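Local coordinates for lipocalin AI-4 (Rhodnius prolixus, PDB 5H9N), which binds cysteinyl leukotrienes such as leukotriene C4 and, as a salivary lipocalin of a blood-feeding insect, probably sequesters them, at residues A[19-24]-A[95-100]; A[54-59]-A[65-70]; A[111-114]-A[118-121]. The protein carries 1 engineered substitution. All coordinates share one frame; numbering follows the deposited sequence. Where two conformers were deposited one is given.

Contact 1: A[19-24]-A[95-100]. With LTX ((5~{S},6~{R},7~{E},9~{E},11~{Z},14~{Z})-6-[(2~{R})-2-[[(4~{S})-4-azanyl-5-oxidanyl-5-oxidanylidene-pentanoyl]amino]-3-( 2-hydroxy-2-oxoethylamino)-3-oxidanylidene-propyl]sulfanyl-5-oxidanyl-icosa-7,9,11,14-tetraenoic acid), chain B.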
loop_
_atom_site.group_PDB
_atom_site.type_symbol
_atom_site.label_atom_id
_atom_site.label_comp_id
_atom_site.label_asym_id
_atom_site.label_seq_id
_atom_site.Cartn_x
_atom_site.Cartn_y
_atom_site.Cartn_z
ATOM N N SER A 19 -8.583 -1.096 -14.179
ATOM C CA SER A 19 -9.542 -0.100 -14.606
ATOM C C SER A 19 -10.695 -0.073 -13.610
ATOM O O SER A 19 -10.958 -1.063 -12.910
ATOM C CB SER A 19 -10.047 -0.401 -16.016
ATOM O OG SER A 19 -10.615 -1.696 -16.073
ATOM N N GLY A 20 -11.354 1.074 -13.526
ATOM C CA GLY A 20 -12.575 1.205 -12.758
ATOM C C GLY A 20 -12.407 1.106 -11.255
ATOM O O GLY A 20 -13.315 0.651 -10.568
ATOM N N PHE A 21 -11.265 1.548 -10.749
ATOM C CA PHE A 21 -11.025 1.560 -9.307
ATOM C C PHE A 21 -12.092 2.369 -8.580
ATOM O O PHE A 21 -12.395 3.502 -8.963
ATOM C CB PHE A 21 -9.642 2.123 -8.989
ATOM C CG PHE A 21 -9.374 2.276 -7.514
ATOM C CD1 PHE A 21 -9.254 1.163 -6.696
ATOM C CD2 PHE A 21 -9.227 3.534 -6.950
ATOM C CE1 PHE A 21 -9.004 1.298 -5.343
ATOM C CE2 PHE A 21 -8.975 3.675 -5.592
ATOM C CZ PHE A 21 -8.853 2.553 -4.789
ATOM N N ASP A 22 -12.664 1.763 -7.542
ATOM C CA ASP A 22 -13.729 2.356 -6.743
ATOM C C ASP A 22 -13.189 2.728 -5.366
ATOM O O ASP A 22 -13.119 1.886 -4.465
ATOM C CB ASP A 22 -14.905 1.376 -6.623
ATOM C CG ASP A 22 -16.130 1.983 -5.955
ATOM O OD1 ASP A 22 -16.008 3.004 -5.244
ATOM O OD2 ASP A 22 -17.231 1.422 -6.141
ATOM N N ALA A 23 -12.807 3.988 -5.201
ATOM C CA ALA A 23 -12.180 4.437 -3.965
ATOM C C ALA A 23 -13.087 4.239 -2.758
ATOM O O ALA A 23 -12.607 3.929 -1.663
ATOM C CB ALA A 23 -11.761 5.891 -4.084
ATOM N N ASN A 24 -14.393 4.390 -2.955
ATOM C CA ASN A 24 -15.337 4.248 -1.855
ATOM C C ASN A 24 -15.348 2.838 -1.281
ATOM O O ASN A 24 -15.538 2.653 -0.081
ATOM C CB ASN A 24 -16.749 4.635 -2.302
ATOM C CG ASN A 24 -16.935 6.136 -2.416
ATOM O OD1 ASN A 24 -16.138 6.916 -1.892
ATOM N ND2 ASN A 24 -17.997 6.550 -3.100
ATOM N N MET A 95 1.010 5.806 -3.178
ATOM C CA MET A 95 0.529 4.467 -3.443
ATOM C C MET A 95 -0.492 4.426 -4.561
ATOM O O MET A 95 -1.169 5.418 -4.843
ATOM C CB MET A 95 -0.066 3.876 -2.169
ATOM C CG MET A 95 -1.191 4.727 -1.626
ATOM S SD MET A 95 -2.557 3.749 -1.073
ATOM C CE MET A 95 -2.809 3.174 -2.704
ATOM N N ALA A 96 -0.621 3.257 -5.177
ATOM C CA ALA A 96 -1.686 3.001 -6.136
ATOM C C ALA A 96 -2.203 1.595 -5.898
ATOM O O ALA A 96 -1.419 0.694 -5.578
ATOM C CB ALA A 96 -1.182 3.149 -7.559
ATOM N N VAL A 97 -3.507 1.394 -6.049
ATOM C CA VAL A 97 -4.090 0.059 -5.956
ATOM C C VAL A 97 -3.993 -0.600 -7.330
ATOM O O VAL A 97 -4.653 -0.192 -8.284
ATOM C CB VAL A 97 -5.549 0.106 -5.483
ATOM C CG1 VAL A 97 -6.121 -1.304 -5.392
ATOM C CG2 VAL A 97 -5.634 0.793 -4.135
ATOM N N VAL A 98 -3.154 -1.617 -7.444
ATOM C CA VAL A 98 -2.935 -2.290 -8.710
ATOM C C VAL A 98 -4.114 -3.184 -9.075
ATOM O O VAL A 98 -4.580 -3.168 -10.209
ATOM C CB VAL A 98 -1.627 -3.107 -8.661
ATOM C CG1 VAL A 98 -1.400 -3.832 -9.968
ATOM C CG2 VAL A 98 -0.443 -2.186 -8.338
ATOM N N GLU A 99 -4.591 -3.954 -8.108
ATOM C CA GLU A 99 -5.700 -4.877 -8.322
ATOM C C GLU A 99 -6.375 -5.126 -6.990
ATOM O O GLU A 99 -5.676 -5.324 -5.995
ATOM C CB GLU A 99 -5.204 -6.204 -8.904
ATOM C CG GLU A 99 -4.878 -6.217 -10.374
ATOM C CD GLU A 99 -6.066 -6.608 -11.220
ATOM O OE1 GLU A 99 -6.120 -7.776 -11.659
ATOM O OE2 GLU A 99 -6.949 -5.754 -11.436
ATOM N N THR A 100 -7.704 -5.136 -6.943
ATOM C CA THR A 100 -8.407 -5.469 -5.699
ATOM C C THR A 100 -9.789 -5.998 -6.003
ATOM O O THR A 100 -10.374 -5.622 -7.016
ATOM C CB THR A 100 -8.527 -4.249 -4.746
ATOM O OG1 THR A 100 -9.164 -4.648 -3.528
ATOM C CG2 THR A 100 -9.338 -3.146 -5.376
HETATM O O2 LTX B . 6.950 0.788 0.904
HETATM C C1 LTX B . 7.701 -0.027 1.489
HETATM O O1 LTX B . 7.263 -1.034 2.098
HETATM C C2 LTX B . 9.192 0.207 1.443
HETATM C C3 LTX B . 9.672 0.691 2.808
HETATM C C4 LTX B . 8.742 1.773 3.352
HETATM C C5 LTX B . 9.354 2.448 4.572
HETATM O O3 LTX B . 9.346 1.557 5.696
HETATM C C6 LTX B . 8.618 3.734 4.939
HETATM C C7 LTX B . 7.179 3.451 5.350
HETATM C C8 LTX B . 6.125 3.890 4.643
HETATM C C9 LTX B . 4.755 3.605 5.100
HETATM C C10 LTX B . 3.658 4.188 4.594
HETATM C C11 LTX B . 2.334 3.850 5.126
HETATM C C12 LTX B . 1.152 4.323 4.709
HETATM C C13 LTX B . 0.954 5.320 3.581
HETATM C C14 LTX B . 1.028 4.653 2.222
HETATM C C15 LTX B . 0.051 3.919 1.704
HETATM C C16 LTX B . -1.256 3.686 2.425
HETATM C C17 LTX B . -1.773 2.283 2.123
HETATM C C18 LTX B . -3.186 2.125 2.672
HETATM C C19 LTX B . -3.640 0.673 2.673
HETATM C C20 LTX B . -5.060 0.553 3.190
HETATM O O32 LTX B . 5.902 2.929 10.771
HETATM C C21 LTX B . 6.514 3.482 9.839
HETATM O O31 LTX B . 6.684 2.956 8.719
HETATM C CA3 LTX B . 7.081 4.856 10.082
HETATM N N3 LTX B . 7.716 5.360 8.874
HETATM C C22 LTX B . 8.540 6.403 8.858
HETATM O O33 LTX B . 8.821 7.004 9.881
HETATM C CA2 LTX B . 9.139 6.853 7.555
HETATM C CB2 LTX B . 8.667 6.016 6.366
HETATM S SG2 LTX B . 9.547 4.495 6.246
HETATM N N2 LTX B . 10.583 6.892 7.647
HETATM C CD1 LTX B . 11.276 7.955 7.264
HETATM O OE1 LTX B . 10.836 8.798 6.495
HETATM C CG1 LTX B . 12.666 8.038 7.848
HETATM C CB1 LTX B . 13.510 9.078 7.128
HETATM C CA1 LTX B . 14.991 8.793 7.368
HETATM N N1 LTX B . 15.270 7.370 7.084
HETATM C C23 LTX B . 15.366 9.092 8.788
HETATM O O11 LTX B . 15.888 8.182 9.471
HETATM O O12 LTX B . 15.150 10.240 9.231
#
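Phe21 lies against segment 95-100 of strand 90-100, with its ring against Val97 and, at its edge, near Thr100. The segment begins at Met95, which turns to the ligand rather than to segment 19-24. Its CG sits between the backbone N and the carbonyl carbon (chi1 58°), and the chain bends again further out. Met95 CG is 3.6 Å from LTX C15, at the cis double bond of the lipid tail. Met95 SD is 3.6 Å from LTX C17, so the thioether lies along the apolar chain. Ala96 packs on Ile17 and Phe78.

On the strand side, Val97 carries most of the contact. Its side chain and that of Phe21 cross at about a right angle. Phe21 CE1 is 3.6 Å from Val97 CG2 and 3.7 Å from Val97 CB. The approach is oblique to the ring. Phe21 reaches this place with CG anti to its backbone N (chi1 175°). Next come Val98 and Glu99, which both face Leu107 and form a classic beta bulge. Thr100 then turns a methyl group back to the contact. Thr100 CG2 is 4.5 Å from Phe21 CE1, at the ring edge and near its plane. Thr100 OG1 is bonded to Tyr102 N in the turn and to Tyr105 O at the start of strand 105-112.

After Phe21 the chain starts helix 23-26. Asp22 is its N-cap, with a weak bond from Asn24 N to Asp22 OD1. The contact is an apolar join between the segment leading into a short helix and a bulged strand of the lipocalin beta-barrel, a strand whose Met95 lines the ligand pocket.

Contact 2: A[54-59]-A[65-70]. With LTX ((5~{S},6~{R},7~{E},9~{E},11~{Z},14~{Z})-6-[(2~{R})-2-[[(4~{S})-4-azanyl-5-oxidanyl-5-oxidanylidene-pentanoyl]amino]-3-( 2-hydroxy-2-oxoethylamino)-3-oxidanylidene-propyl]sulfanyl-5-oxidanyl-icosa-7,9,11,14-tetraenoic acid), chain B.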
loop_
_atom_site.group_PDB
_atom_site.type_symbol
_atom_site.label_atom_id
_atom_site.label_comp_id
_atom_site.label_asym_id
_atom_site.label_seq_id
_atom_site.Cartn_x
_atom_site.Cartn_y
_atom_site.Cartn_z
ATOM N N LEU A 54 -10.093 9.746 3.022
ATOM C CA LEU A 54 -8.752 9.205 2.828
ATOM C C LEU A 54 -7.881 9.337 4.068
ATOM O O LEU A 54 -6.676 9.569 3.972
ATOM C CB LEU A 54 -8.073 9.894 1.638
ATOM C CG LEU A 54 -8.858 9.855 0.327
ATOM C CD1 LEU A 54 -8.196 10.731 -0.743
ATOM C CD2 LEU A 54 -9.039 8.424 -0.156
ATOM N N GLN A 55 -8.488 9.188 5.243
ATOM C CA GLN A 55 -7.701 9.124 6.469
ATOM C C GLN A 55 -7.386 7.675 6.809
ATOM O O GLN A 55 -8.203 6.770 6.594
ATOM C CB GLN A 55 -8.439 9.777 7.634
ATOM C CG GLN A 55 -8.871 11.210 7.385
ATOM C CD GLN A 55 -7.721 12.127 7.017
ATOM O OE1 GLN A 55 -6.842 12.402 7.834
ATOM N NE2 GLN A 55 -7.721 12.603 5.781
ATOM N N LEU A 56 -6.197 7.430 7.343
ATOM C CA LEU A 56 -5.909 6.096 7.833
ATOM C C LEU A 56 -4.984 6.125 9.028
ATOM O O LEU A 56 -4.287 7.112 9.299
ATOM C CB LEU A 56 -5.360 5.207 6.717
ATOM C CG LEU A 56 -4.140 5.582 5.890
ATOM C CD1 LEU A 56 -2.880 5.044 6.535
ATOM C CD2 LEU A 56 -4.304 5.017 4.496
ATOM N N ASN A 57 -5.079 5.049 9.791
ATOM C CA ASN A 57 -4.270 4.827 10.975
ATOM C C ASN A 57 -3.655 3.441 10.858
ATOM O O ASN A 57 -4.315 2.526 10.386
ATOM C CB ASN A 57 -5.117 4.908 12.248
ATOM C CG ASN A 57 -5.721 6.274 12.485
ATOM O OD1 ASN A 57 -5.571 7.192 11.680
ATOM N ND2 ASN A 57 -6.423 6.411 13.601
ATOM N N PHE A 58 -2.397 3.264 11.242
ATOM C CA PHE A 58 -1.887 1.901 11.355
ATOM C C PHE A 58 -0.855 1.832 12.458
ATOM O O PHE A 58 -0.305 2.847 12.881
ATOM C CB PHE A 58 -1.331 1.385 10.008
ATOM C CG PHE A 58 -0.056 2.051 9.550
ATOM C CD1 PHE A 58 -0.097 3.221 8.807
ATOM C CD2 PHE A 58 1.180 1.477 9.817
ATOM C CE1 PHE A 58 1.077 3.824 8.369
ATOM C CE2 PHE A 58 2.353 2.073 9.379
ATOM C CZ PHE A 58 2.302 3.246 8.662
ATOM N N ASN A 59 -0.630 0.613 12.947
ATOM C CA ASN A 59 0.365 0.363 13.986
ATOM C C ASN A 59 1.731 0.167 13.337
ATOM O O ASN A 59 2.065 -0.937 12.898
ATOM C CB ASN A 59 -0.026 -0.853 14.848
ATOM C CG ASN A 59 -0.310 -2.098 14.023
ATOM O OD1 ASN A 59 -1.057 -2.060 13.051
ATOM N ND2 ASN A 59 0.294 -3.209 14.412
ATOM N N VAL A 65 0.751 5.352 13.553
ATOM C CA VAL A 65 0.932 6.288 12.462
ATOM C C VAL A 65 -0.423 6.760 11.966
ATOM O O VAL A 65 -1.341 5.960 11.801
ATOM C CB VAL A 65 1.703 5.645 11.291
ATOM C CG1 VAL A 65 1.936 6.661 10.183
ATOM C CG2 VAL A 65 3.020 5.076 11.791
ATOM N N LYS A 66 -0.546 8.060 11.729
ATOM C CA LYS A 66 -1.771 8.630 11.196
ATOM C C LYS A 66 -1.478 9.337 9.888
ATOM O O LYS A 66 -0.538 10.127 9.804
ATOM C CB LYS A 66 -2.383 9.591 12.210
ATOM C CG LYS A 66 -2.835 8.889 13.482
ATOM C CD LYS A 66 -3.367 9.871 14.510
ATOM C CE LYS A 66 -4.307 9.172 15.480
ATOM N NZ LYS A 66 -3.817 7.817 15.851
ATOM N N CYS A 67 -2.286 9.058 8.870
ATOM C CA CYS A 67 -2.054 9.602 7.537
ATOM C C CYS A 67 -3.284 10.266 6.950
ATOM O O CYS A 67 -4.415 9.858 7.210
ATOM C CB CYS A 67 -1.599 8.506 6.574
ATOM S SG CYS A 67 -0.118 7.599 7.055
ATOM N N SER A 68 -3.044 11.278 6.126
ATOM C CA SER A 68 -4.107 11.953 5.405
ATOM C C SER A 68 -3.790 11.875 3.913
ATOM O O SER A 68 -2.712 12.302 3.477
ATOM C CB SER A 68 -4.217 13.397 5.866
ATOM O OG SER A 68 -5.193 14.104 5.135
ATOM N N GLY A 69 -4.717 11.346 3.115
ATOM C CA GLY A 69 -4.468 11.154 1.694
ATOM C C GLY A 69 -5.094 12.178 0.777
ATOM O O GLY A 69 -6.023 12.902 1.146
ATOM N N SER A 70 -4.569 12.225 -0.440
ATOM C CA SER A 70 -5.117 13.046 -1.503
ATOM C C SER A 70 -4.721 12.427 -2.835
ATOM O O SER A 70 -3.702 11.742 -2.936
ATOM C CB SER A 70 -4.618 14.488 -1.398
ATOM O OG SER A 70 -3.206 14.531 -1.374
HETATM O O2 LTX B . 6.950 0.788 0.904
HETATM C C1 LTX B . 7.701 -0.027 1.489
HETATM O O1 LTX B . 7.263 -1.034 2.098
HETATM C C2 LTX B . 9.192 0.207 1.443
HETATM C C3 LTX B . 9.672 0.691 2.808
HETATM C C4 LTX B . 8.742 1.773 3.352
HETATM C C5 LTX B . 9.354 2.448 4.572
HETATM O O3 LTX B . 9.346 1.557 5.696
HETATM C C6 LTX B . 8.618 3.734 4.939
HETATM C C7 LTX B . 7.179 3.451 5.350
HETATM C C8 LTX B . 6.125 3.890 4.643
HETATM C C9 LTX B . 4.755 3.605 5.100
HETATM C C10 LTX B . 3.658 4.188 4.594
HETATM C C11 LTX B . 2.334 3.850 5.126
HETATM C C12 LTX B . 1.152 4.323 4.709
HETATM C C13 LTX B . 0.954 5.320 3.581
HETATM C C14 LTX B . 1.028 4.653 2.222
HETATM C C15 LTX B . 0.051 3.919 1.704
HETATM C C16 LTX B . -1.256 3.686 2.425
HETATM C C17 LTX B . -1.773 2.283 2.123
HETATM C C18 LTX B . -3.186 2.125 2.672
HETATM C C19 LTX B . -3.640 0.673 2.673
HETATM C C20 LTX B . -5.060 0.553 3.190
HETATM O O32 LTX B . 5.902 2.929 10.771
HETATM C C21 LTX B . 6.514 3.482 9.839
HETATM O O31 LTX B . 6.684 2.956 8.719
HETATM C CA3 LTX B . 7.081 4.856 10.082
HETATM N N3 LTX B . 7.716 5.360 8.874
HETATM C C22 LTX B . 8.540 6.403 8.858
HETATM O O33 LTX B . 8.821 7.004 9.881
HETATM C CA2 LTX B . 9.139 6.853 7.555
HETATM C CB2 LTX B . 8.667 6.016 6.366
HETATM S SG2 LTX B . 9.547 4.495 6.246
HETATM N N2 LTX B . 10.583 6.892 7.647
HETATM C CD1 LTX B . 11.276 7.955 7.264
HETATM O OE1 LTX B . 10.836 8.798 6.495
HETATM C CG1 LTX B . 12.666 8.038 7.848
HETATM C CB1 LTX B . 13.510 9.078 7.128
HETATM C CA1 LTX B . 14.991 8.793 7.368
HETATM N N1 LTX B . 15.270 7.370 7.084
HETATM C C23 LTX B . 15.366 9.092 8.788
HETATM O O11 LTX B . 15.888 8.182 9.471
HETATM O O12 LTX B . 15.150 10.240 9.231
HETATM O O HOH W 1 -5.164 11.387 9.758
#
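Segments 54-59 and 65-70 run antiparallel, their strand axes 4.8 Å apart at an angle of 157°, with Leu56-Cys67 and Phe58-Val65 as hydrogen-bonded pairs. Each of these pairs has two N-H to O bonds, and Gly69 N adds a bond to Leu54 O.

Phe58 and Val65 lie side by side, pointing the same way into the pocket. Val65 CB is 3.8 Å from the centroid of the Phe58 ring, a CH-pi contact over one face. Cys67 SG meets the Phe58 ring at its edge, 5.5 Å from the centroid. Phe58 CE1 is also 3.5 Å from LTX C11. Leu56 takes the position between backbone N and carbonyl carbon (chi1 55°); Leu56 CD1 packs 3.7 Å from Cys67 CB, while Leu56 CD2 is 3.6 Å from LTX C18. On the other face, Gln55 folds over Ser68, with Gln55 NE2 3.0 Å from Ser68 OG. The hydrogen bond of Gln55 NE2 is to Asn53 O.

The two strands form a beta hairpin in the barrel wall. Strand 46-51 flanks it through Tyr48, which stacks on Phe58. Strand 78-85 lies on the other flank, pinned by the Cys67-Cys83 disulfide.

Contact 3: A[111-114]-A[118-121]. Engineered in segment 111-114: Ala114 (natural residue Tyr). With LTX ((5~{S},6~{R},7~{E},9~{E},11~{Z},14~{Z})-6-[(2~{R})-2-[[(4~{S})-4-azanyl-5-oxidanyl-5-oxidanylidene-pentanoyl]amino]-3-( 2-hydroxy-2-oxoethylamino)-3-oxidanylidene-propyl]sulfanyl-5-oxidanyl-icosa-7,9,11,14-tetraenoic acid), chain B.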
loop_
_atom_site.group_PDB
_atom_site.type_symbol
_atom_site.label_atom_id
_atom_site.label_comp_id
_atom_site.label_asym_id
_atom_site.label_seq_id
_atom_site.Cartn_x
_atom_site.Cartn_y
_atom_site.Cartn_z
ATOM N N CYS A 111 5.545 3.801 -2.796
ATOM C CA CYS A 111 6.835 4.407 -3.089
ATOM C C CYS A 111 6.964 5.734 -2.353
ATOM O O CYS A 111 5.992 6.471 -2.232
ATOM C CB CYS A 111 6.987 4.602 -4.599
ATOM S SG CYS A 111 8.606 5.116 -5.145
ATOM N N GLY A 112 8.152 6.057 -1.879
ATOM C CA GLY A 112 8.366 7.333 -1.234
ATOM C C GLY A 112 9.800 7.509 -0.800
ATOM O O GLY A 112 10.585 6.550 -0.756
ATOM N N LEU A 113 10.148 8.745 -0.482
ATOM C CA LEU A 113 11.456 9.048 0.075
ATOM C C LEU A 113 11.473 8.641 1.545
ATOM O O LEU A 113 10.538 8.938 2.291
ATOM C CB LEU A 113 11.780 10.532 -0.081
ATOM C CG LEU A 113 11.781 11.081 -1.506
ATOM C CD1 LEU A 113 12.239 12.531 -1.500
ATOM C CD2 LEU A 113 12.659 10.245 -2.423
ATOM N N ALA A 114 12.527 7.947 1.959
ATOM C CA ALA A 114 12.611 7.462 3.331
ATOM C C ALA A 114 14.056 7.375 3.804
ATOM O O ALA A 114 14.487 6.345 4.323
ATOM C CB ALA A 114 11.932 6.108 3.455
ATOM N N THR A 118 16.872 8.747 -3.356
ATOM C CA THR A 118 16.348 7.611 -4.092
ATOM C C THR A 118 15.154 7.041 -3.335
ATOM O O THR A 118 15.295 6.575 -2.208
ATOM C CB THR A 118 17.424 6.517 -4.277
ATOM O OG1 THR A 118 18.594 7.086 -4.880
ATOM C CG2 THR A 118 16.904 5.390 -5.151
ATOM N N PRO A 119 13.961 7.092 -3.937
ATOM C CA PRO A 119 12.811 6.557 -3.210
ATOM C C PRO A 119 12.923 5.055 -3.023
ATOM O O PRO A 119 13.571 4.375 -3.816
ATOM C CB PRO A 119 11.621 6.909 -4.110
ATOM C CG PRO A 119 12.202 7.067 -5.470
ATOM C CD PRO A 119 13.604 7.581 -5.282
ATOM N N LYS A 120 12.312 4.560 -1.956
ATOM C CA LYS A 120 12.128 3.133 -1.746
ATOM C C LYS A 120 10.741 2.767 -2.210
ATOM O O LYS A 120 9.793 3.537 -2.014
ATOM C CB LYS A 120 12.271 2.756 -0.273
ATOM C CG LYS A 120 13.647 2.903 0.319
ATOM C CD LYS A 120 13.627 2.360 1.738
ATOM C CE LYS A 120 14.983 2.451 2.390
ATOM N NZ LYS A 120 14.956 1.856 3.751
ATOM N N ASP A 121 10.586 1.594 -2.806
ATOM C CA ASP A 121 9.248 1.175 -3.201
ATOM C C ASP A 121 9.012 -0.281 -2.822
ATOM O O ASP A 121 9.903 -0.956 -2.283
ATOM C CB ASP A 121 8.981 1.443 -4.697
ATOM C CG ASP A 121 9.811 0.605 -5.634
ATOM O OD1 ASP A 121 10.570 -0.279 -5.184
ATOM O OD2 ASP A 121 9.668 0.823 -6.857
HETATM O O2 LTX B . 6.950 0.788 0.904
HETATM C C1 LTX B . 7.701 -0.027 1.489
HETATM O O1 LTX B . 7.263 -1.034 2.098
HETATM C C2 LTX B . 9.192 0.207 1.443
HETATM C C3 LTX B . 9.672 0.691 2.808
HETATM C C4 LTX B . 8.742 1.773 3.352
HETATM C C5 LTX B . 9.354 2.448 4.572
HETATM O O3 LTX B . 9.346 1.557 5.696
HETATM C C6 LTX B . 8.618 3.734 4.939
HETATM C C7 LTX B . 7.179 3.451 5.350
HETATM C C8 LTX B . 6.125 3.890 4.643
HETATM C C9 LTX B . 4.755 3.605 5.100
HETATM C C10 LTX B . 3.658 4.188 4.594
HETATM C C11 LTX B . 2.334 3.850 5.126
HETATM C C12 LTX B . 1.152 4.323 4.709
HETATM C C13 LTX B . 0.954 5.320 3.581
HETATM C C14 LTX B . 1.028 4.653 2.222
HETATM C C15 LTX B . 0.051 3.919 1.704
HETATM C C16 LTX B . -1.256 3.686 2.425
HETATM C C17 LTX B . -1.773 2.283 2.123
HETATM C C18 LTX B . -3.186 2.125 2.672
HETATM C C19 LTX B . -3.640 0.673 2.673
HETATM C C20 LTX B . -5.060 0.553 3.190
HETATM O O32 LTX B . 5.902 2.929 10.771
HETATM C C21 LTX B . 6.514 3.482 9.839
HETATM O O31 LTX B . 6.684 2.956 8.719
HETATM C CA3 LTX B . 7.081 4.856 10.082
HETATM N N3 LTX B . 7.716 5.360 8.874
HETATM C C22 LTX B . 8.540 6.403 8.858
HETATM O O33 LTX B . 8.821 7.004 9.881
HETATM C CA2 LTX B . 9.139 6.853 7.555
HETATM C CB2 LTX B . 8.667 6.016 6.366
HETATM S SG2 LTX B . 9.547 4.495 6.246
HETATM N N2 LTX B . 10.583 6.892 7.647
HETATM C CD1 LTX B . 11.276 7.955 7.264
HETATM O OE1 LTX B . 10.836 8.798 6.495
HETATM C CG1 LTX B . 12.666 8.038 7.848
HETATM C CB1 LTX B . 13.510 9.078 7.128
HETATM C CA1 LTX B . 14.991 8.793 7.368
HETATM N N1 LTX B . 15.270 7.370 7.084
HETATM C C23 LTX B . 15.366 9.092 8.788
HETATM O O11 LTX B . 15.888 8.182 9.471
HETATM O O12 LTX B . 15.150 10.240 9.231
HETATM O O HOH W 2 14.568 7.089 0.353
#
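Gly112 and Lys120 form the hydrogen-bonded pair at the heart of this contact, where strand 105-112 turns back into strand 120-127. Gly112 N donates to Lys120 O at 3.0 Å, and Lys120 N donates to Gly112 O at 2.9 Å. Cys111 and Asp121 form the next, non-hydrogen-bonded pair.

Asp121 has its CG between the backbone N and the carbonyl carbon (chi1 67°). Asp121 CB lies beside Cys111, while the carboxylate leads away. There OD1 makes a salt bridge to Arg37 and OD2 bonds Tyr109 OH, so both oxygens have partners. Cys111 is disulfide-bonded to Cys10. It was modelled in two conformers, so the approach of its sulfur to Pro119 is not certain.

Pro119 is also met by Leu113. The Leu113 side chain starts away from the other segment, but its CG is anti to the carbonyl carbon (chi1 -58°) and the branch comes back. Leu113 CD2 then sits 3.7 Å from Pro119 N and 3.9 Å from Pro119 CB. Lys120 is fully extended beyond CG. The aliphatic Lys120 CD passes 4.5 Å from Ala114 CB, a loose contact.

Ala114 is an engineered residue, tyrosine in the natural protein. Ala114 O accepts a hydrogen bond from LTX N1 at 3.0 Å, and the Ala114 methyl group lies near the thioether sulfur of the ligand. One water spans the turn, accepting from Ala114 N and donating to Thr118 O.

Backbone bonds, a bridging water and the Leu113-Pro119 packing join the two arms. At Ala114 the ligand amine is held by a main-chain carbonyl, not by a side-chain group.

Overall arrangement
All three contacts reach one curled antiparallel sheet, and all touch LTX. Contact 1 is buried, while contacts 2 and 3 are partly buried. Contacts 2 and 3 are both hairpins held by paired backbone bonds. Contact 1 instead brings the loop leading into helix 23-26 against a strand by apolar side chains alone. Their ligand chemistry differs with place. Contact 1 meets the lipid tail. Contact 2 meets tail and triene, with Val65 also near a carboxylate of the peptide part. Contact 3 bonds the amine of the peptide part. Contacts 1 and 3 use neighbouring strands, 90-100 and 105-112, yet their centres are about 21 Å apart. Contacts 2 and 3 each include a disulfide cysteine.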